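Side-chain contacts in glycosyl transferase (Staphylococcus aureus, PDB 5U02), which is a glycosyltransferase of the TarS family, represented here by a helical linker domain followed by two C-terminal beta domains: residues A[158-161]-A[166-169]; A[171-176]-A[180-185]; A[217-220]-A[225-228]. One frame throughout, in Å; residues are numbered along the deposited sequence.

Contact 1: residues A[158-161]-A[166-169]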
# COMPACT_ATOMS: atom_id res chain seq x y z
N ASN A 158 14.78 -7.39 -13.61
CA ASN A 158 15.69 -8.47 -13.96
C ASN A 158 16.99 -8.38 -13.17
O ASN A 158 17.55 -9.41 -12.77
CB ASN A 158 15.98 -8.46 -15.46
CG ASN A 158 14.91 -9.19 -16.27
OD1 ASN A 158 14.03 -9.83 -15.70
ND2 ASN A 158 15.01 -9.10 -17.59
N GLU A 159 17.50 -7.17 -12.94
CA GLU A 159 18.73 -7.00 -12.19
C GLU A 159 18.58 -5.84 -11.22
O GLU A 159 18.11 -4.76 -11.59
CB GLU A 159 19.92 -6.75 -13.13
CG GLU A 159 20.47 -8.03 -13.73
CD GLU A 159 21.74 -7.80 -14.54
OE1 GLU A 159 22.38 -6.74 -14.35
OE2 GLU A 159 22.10 -8.69 -15.34
N PHE A 160 18.97 -6.09 -9.97
CA PHE A 160 18.88 -5.11 -8.90
C PHE A 160 19.78 -5.59 -7.78
O PHE A 160 19.69 -6.76 -7.37
CB PHE A 160 17.44 -4.94 -8.42
CG PHE A 160 17.18 -3.63 -7.72
CD1 PHE A 160 18.08 -2.58 -7.83
CD2 PHE A 160 16.05 -3.46 -6.94
CE1 PHE A 160 17.84 -1.38 -7.18
CE2 PHE A 160 15.81 -2.27 -6.29
CZ PHE A 160 16.71 -1.22 -6.41
N MET A 161 20.65 -4.72 -7.28
CA MET A 161 21.64 -5.12 -6.30
C MET A 161 21.07 -5.25 -4.90
O MET A 161 21.85 -5.30 -3.94
CB MET A 161 22.81 -4.14 -6.29
CG MET A 161 23.84 -4.45 -7.36
SD MET A 161 25.17 -3.25 -7.40
CE MET A 161 24.22 -1.76 -7.24
N HIS A 166 13.11 -4.90 0.82
CA HIS A 166 13.77 -3.76 1.44
C HIS A 166 13.56 -2.46 0.68
O HIS A 166 14.08 -1.42 1.09
CB HIS A 166 15.27 -4.05 1.61
CG HIS A 166 15.55 -5.33 2.34
ND1 HIS A 166 15.29 -5.47 3.69
CD2 HIS A 166 16.04 -6.51 1.92
CE1 HIS A 166 15.62 -6.69 4.07
NE2 HIS A 166 16.08 -7.35 3.01
N TYR A 167 12.80 -2.50 -0.41
CA TYR A 167 12.48 -1.31 -1.19
C TYR A 167 10.99 -1.30 -1.48
O TYR A 167 10.30 -2.32 -1.36
CB TYR A 167 13.28 -1.26 -2.50
CG TYR A 167 13.15 -2.52 -3.33
CD1 TYR A 167 12.20 -2.59 -4.34
CD2 TYR A 167 13.96 -3.62 -3.11
CE1 TYR A 167 12.07 -3.73 -5.11
CE2 TYR A 167 13.83 -4.77 -3.87
CZ TYR A 167 12.88 -4.82 -4.87
OH TYR A 167 12.75 -5.95 -5.64
N ASP A 168 10.48 -0.13 -1.85
CA ASP A 168 9.10 0.03 -2.28
C ASP A 168 9.07 0.42 -3.75
O ASP A 168 10.01 1.04 -4.27
CB ASP A 168 8.37 1.09 -1.45
CG ASP A 168 8.36 0.78 0.03
OD1 ASP A 168 8.54 -0.40 0.40
OD2 ASP A 168 8.16 1.71 0.83
N VAL A 169 7.99 0.04 -4.43
CA VAL A 169 7.80 0.35 -5.84
C VAL A 169 6.40 0.89 -6.04
O VAL A 169 5.45 0.44 -5.39
CB VAL A 169 8.06 -0.87 -6.76
CG1 VAL A 169 9.43 -1.48 -6.48
CG2 VAL A 169 6.97 -1.91 -6.60

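Contact 2: residues A[171-176]-A[180-185]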
# COMPACT_ATOMS: atom_id res chain seq x y z
N LEU A 171 3.90 2.53 -9.52
CA LEU A 171 3.81 2.84 -10.94
C LEU A 171 3.52 4.33 -11.10
O LEU A 171 2.60 4.86 -10.47
CB LEU A 171 2.72 2.01 -11.61
CG LEU A 171 2.77 2.04 -13.14
CD1 LEU A 171 4.13 1.61 -13.61
CD2 LEU A 171 1.71 1.13 -13.72
N LYS A 172 4.31 5.00 -11.92
CA LYS A 172 4.22 6.44 -12.08
C LYS A 172 3.79 6.79 -13.49
O LYS A 172 4.41 6.35 -14.46
CB LYS A 172 5.56 7.11 -11.76
CG LYS A 172 5.55 8.62 -11.88
CD LYS A 172 6.92 9.17 -11.53
CE LYS A 172 6.96 10.68 -11.63
NZ LYS A 172 8.33 11.16 -11.35
N LEU A 173 2.72 7.58 -13.59
CA LEU A 173 2.33 8.23 -14.84
C LEU A 173 2.79 9.68 -14.75
O LEU A 173 2.44 10.39 -13.81
CB LEU A 173 0.82 8.14 -15.07
CG LEU A 173 0.19 6.75 -15.08
CD1 LEU A 173 -1.30 6.81 -15.42
CD2 LEU A 173 0.93 5.82 -16.05
N HIS A 174 3.60 10.10 -15.71
CA HIS A 174 4.18 11.44 -15.72
C HIS A 174 3.80 12.10 -17.03
O HIS A 174 4.10 11.56 -18.10
CB HIS A 174 5.70 11.38 -15.55
CG HIS A 174 6.29 12.56 -14.83
ND1 HIS A 174 7.65 12.69 -14.62
CD2 HIS A 174 5.71 13.66 -14.28
CE1 HIS A 174 7.88 13.82 -13.97
NE2 HIS A 174 6.72 14.43 -13.75
N SER A 175 3.11 13.24 -16.96
CA SER A 175 2.76 13.95 -18.19
C SER A 175 4.03 14.39 -18.90
O SER A 175 5.07 14.60 -18.27
CB SER A 175 1.86 15.15 -17.89
OG SER A 175 2.51 16.14 -17.12
N ARG A 176 3.95 14.49 -20.23
CA ARG A 176 5.15 14.80 -21.01
C ARG A 176 5.77 16.12 -20.58
O ARG A 176 7.00 16.26 -20.56
CB ARG A 176 4.81 14.82 -22.51
CG ARG A 176 5.94 15.34 -23.41
CD ARG A 176 7.14 14.41 -23.39
NE ARG A 176 6.76 13.01 -23.50
CZ ARG A 176 6.67 12.35 -24.66
NH1 ARG A 176 6.92 12.98 -25.80
NH2 ARG A 176 6.31 11.07 -24.68
N HIS A 180 2.06 17.13 -14.41
CA HIS A 180 1.11 16.34 -13.65
C HIS A 180 1.58 14.90 -13.54
O HIS A 180 2.36 14.40 -14.36
CB HIS A 180 -0.28 16.42 -14.27
CG HIS A 180 -0.81 17.82 -14.39
ND1 HIS A 180 -0.67 18.57 -15.54
CD2 HIS A 180 -1.45 18.61 -13.50
CE1 HIS A 180 -1.21 19.76 -15.35
NE2 HIS A 180 -1.69 19.81 -14.12
N THR A 181 1.07 14.23 -12.52
CA THR A 181 1.64 12.97 -12.07
C THR A 181 0.53 12.09 -11.53
O THR A 181 -0.47 12.58 -10.99
CB THR A 181 2.74 13.25 -11.03
OG1 THR A 181 3.90 12.46 -11.30
CG2 THR A 181 2.24 13.01 -9.62
N MET A 182 0.67 10.78 -11.72
CA MET A 182 -0.22 9.80 -11.11
C MET A 182 0.63 8.66 -10.57
O MET A 182 1.58 8.23 -11.24
CB MET A 182 -1.26 9.25 -12.10
CG MET A 182 -2.33 10.26 -12.52
SD MET A 182 -3.69 9.46 -13.42
CE MET A 182 -3.48 10.17 -15.05
N TYR A 183 0.30 8.19 -9.38
CA TYR A 183 1.00 7.08 -8.75
C TYR A 183 -0.01 5.98 -8.43
O TYR A 183 -1.03 6.24 -7.78
CB TYR A 183 1.72 7.52 -7.47
CG TYR A 183 2.89 8.45 -7.73
CD1 TYR A 183 4.13 7.96 -8.10
CD2 TYR A 183 2.74 9.83 -7.60
CE1 TYR A 183 5.20 8.81 -8.33
CE2 TYR A 183 3.80 10.68 -7.82
CZ TYR A 183 5.02 10.17 -8.20
OH TYR A 183 6.07 11.03 -8.42
N VAL A 184 0.29 4.77 -8.88
CA VAL A 184 -0.57 3.60 -8.69
C VAL A 184 0.13 2.64 -7.74
O VAL A 184 1.27 2.23 -8.02
CB VAL A 184 -0.90 2.92 -10.02
CG1 VAL A 184 -1.88 1.78 -9.80
CG2 VAL A 184 -1.44 3.92 -11.02
N PRO A 185 -0.49 2.25 -6.63
CA PRO A 185 0.16 1.31 -5.71
C PRO A 185 0.29 -0.08 -6.32
O PRO A 185 -0.43 -0.47 -7.24
CB PRO A 185 -0.78 1.29 -4.50
CG PRO A 185 -2.08 1.85 -5.00
CD PRO A 185 -1.74 2.80 -6.10

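Contact 3: residues A[217-220]-A[225-228]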
# COMPACT_ATOMS: atom_id res chain seq x y z
N LEU A 217 8.54 3.46 -13.52
CA LEU A 217 8.52 2.70 -12.28
C LEU A 217 9.37 3.43 -11.26
O LEU A 217 10.57 3.65 -11.49
CB LEU A 217 9.03 1.28 -12.47
CG LEU A 217 9.02 0.46 -11.17
CD1 LEU A 217 7.60 0.06 -10.82
CD2 LEU A 217 9.91 -0.77 -11.26
N GLU A 218 8.76 3.83 -10.15
CA GLU A 218 9.48 4.46 -9.06
C GLU A 218 9.90 3.40 -8.06
O GLU A 218 9.09 2.55 -7.66
CB GLU A 218 8.61 5.52 -8.37
CG GLU A 218 9.29 6.20 -7.19
CD GLU A 218 8.30 6.81 -6.22
OE1 GLU A 218 7.92 7.99 -6.41
OE2 GLU A 218 7.90 6.12 -5.27
N VAL A 219 11.18 3.43 -7.66
CA VAL A 219 11.75 2.48 -6.72
C VAL A 219 12.42 3.28 -5.61
O VAL A 219 13.39 3.99 -5.85
CB VAL A 219 12.77 1.54 -7.39
CG1 VAL A 219 13.47 0.69 -6.34
CG2 VAL A 219 12.08 0.67 -8.43
N GLN A 220 11.90 3.14 -4.39
CA GLN A 220 12.34 3.95 -3.26
C GLN A 220 13.08 3.08 -2.25
O GLN A 220 12.59 2.01 -1.87
CB GLN A 220 11.16 4.66 -2.60
CG GLN A 220 11.52 5.41 -1.33
CD GLN A 220 10.73 6.69 -1.17
OE1 GLN A 220 11.25 7.70 -0.69
NE2 GLN A 220 9.46 6.66 -1.58
N VAL A 225 15.49 7.78 -4.44
CA VAL A 225 14.43 7.44 -5.38
C VAL A 225 15.03 7.23 -6.76
O VAL A 225 15.80 8.06 -7.25
CB VAL A 225 13.34 8.52 -5.42
CG1 VAL A 225 12.22 8.10 -6.33
CG2 VAL A 225 12.82 8.80 -4.02
N PHE A 226 14.69 6.11 -7.38
CA PHE A 226 15.00 5.85 -8.78
C PHE A 226 13.75 6.05 -9.63
O PHE A 226 12.66 5.61 -9.26
CB PHE A 226 15.54 4.44 -8.98
CG PHE A 226 16.86 4.18 -8.31
CD1 PHE A 226 18.02 4.79 -8.77
CD2 PHE A 226 16.95 3.33 -7.22
CE1 PHE A 226 19.23 4.56 -8.16
CE2 PHE A 226 18.16 3.10 -6.60
CZ PHE A 226 19.31 3.71 -7.07
N GLU A 227 13.92 6.74 -10.75
CA GLU A 227 12.86 6.91 -11.74
C GLU A 227 13.29 6.11 -12.96
O GLU A 227 14.22 6.50 -13.67
CB GLU A 227 12.65 8.39 -12.06
CG GLU A 227 11.22 8.76 -12.43
CD GLU A 227 11.12 10.15 -13.05
OE1 GLU A 227 9.99 10.63 -13.26
OE2 GLU A 227 12.18 10.75 -13.32
N VAL A 228 12.62 4.99 -13.21
CA VAL A 228 12.99 4.11 -14.32
C VAL A 228 11.90 4.20 -15.37
O VAL A 228 10.75 3.79 -15.13
CB VAL A 228 13.21 2.66 -13.86
CG1 VAL A 228 13.56 1.79 -15.07
CG2 VAL A 228 14.30 2.60 -12.81

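Contact 1: residues A[158-161]-A[166-169]
F160 points the edge of its ring at the face of Y167, a T-shaped aromatic pair with ring centroids 5.1 Å apart and planes at 72°. The tight part of the contact is this one pair. F160 CE2 stands 3.8 Å above the tyrosine plane, over the middle of the ring, and its nearest atom there is Y167 CD2, at 3.9 Å. F160 CD2 follows behind it, 4.0 Å from Y167 CZ, and with CE2 it makes up the edge that meets the tyrosine. The backbones stay well apart, the CA atoms of F160 and Y167 being 10.7 Å from each other, and the rings alone bridge the distance. With chi1 at 53°, CG of Y167 sits between its own backbone N and carbonyl carbon, and the ring stands broadside to the phenylalanine, while V169 CG1, two residues further along the chain, lies at its rim, in plane. V219 of strand 212-221 touches both rings, and the hydroxyl of Y167, a buried residue, is hydrogen-bonded to Y194 and K192. Away from the rings the contact is loose: the solvent-exposed E159 and D168 side chains, from different segments, turn away from the pair. The two rings join the loop after strand 150-159 to the residue just before strand 168-175, an aromatic core contact in an E-set, immunoglobulin-like beta domain.

Contact 2: residues A[171-176]-A[180-185]
Six hydrogen bonds join L171-S175 to H180-V184, five of them between backbone atoms. L171 and V184 exchange a pair, L171 N to V184 O (3.0 Å) and V184 N to L171 O (2.8 Å), and L173 and M182 exchange the next, with L173 N 2.7 Å from M182 O. Nearest the turn the pattern changes: S175 N still reaches H180 O, but H180 N is taken up by the side-chain oxygen S175 OG at 2.9 Å. A chi1 of 64° turns that hydroxyl toward H180, and the same OG is also hydrogen-bonded to N177 OD1 in the turn. H180 O also lies at the edge of the H174 ring, 3.4 Å from CD2. On the same face as H174, K172 runs fully extended alongside Y183, its CG 3.6 Å from Y183 CE1 and its CE 3.3 Å from the tyrosine OH. The lysine NZ goes on to a salt bridge with E227. L171, L173, M182 and V184 occupy the other face, all four buried, with L173 CB and M182 CB 3.8 Å apart. Alternating hydrogen-bonded and non-hydrogen-bonded pairs, closed by the turn 176-179, mark an antiparallel beta hairpin.

Contact 3: residues A[217-220]-A[225-228]
V225 spreads its two methyl groups between two longer side chains of the opposite strand. CG1 meets the aliphatic part of E218, 3.6 Å from its CG, and CG2 lies 3.8 Å from Q220 OE1; both side chains pass the valine at a slant. E218 reaches it with CG trans to the backbone N (chi1 179°) and an extended chain, which lays the methylene on the valine while the carboxylate goes on to a salt bridge with R170. Q220 bends at chi2 instead, and its NE2 is hydrogen-bonded to the carbonyl oxygen of G165 of the third subunit. The strands form an antiparallel beta hairpin, running at 162° to each other, in which L217-V228 and V219-F226 are the hydrogen-bonded pairs; F226 N to V219 O is nearly straight, 2.9 Å long with 174° at the hydrogen. L217, V219, F226 and V228 all project from the face away from V225. There F226 turns its CG trans to its carbonyl carbon, bringing CD2 to 3.9 Å from V219 O, while CB of V219 and CB of F226 stand 4.3 Å apart. V228 CB packs against L217 O at 3.7 Å, and L217 itself extends to L155 and L157 of strand 150-159.

Contacts 2 and 3 pair strands of one antiparallel sheet of the first C-terminal domain, in which strand 168-175 lies between strands 181-190 and 212-221, and contact 1 packs at the ends of two of its strands. Contacts 1 and 3 are close, their centres about 9 Å apart: D168 O is 2.8 Å from Q220 N, a probable hydrogen bond, and F160 CZ packs 3.8 Å from V219 CG1. Between contacts 2 and 3, whose centres are about 12 Å apart, the link is polar, a salt bridge of 2.6 Å from K172 NZ to E227 OE1. Contacts 1 and 2, about 19 Å apart between centres, adjoin along strand 168-175 without touching otherwise. Contact 2 also borders another chain, T181 packing on N191 of the third subunit.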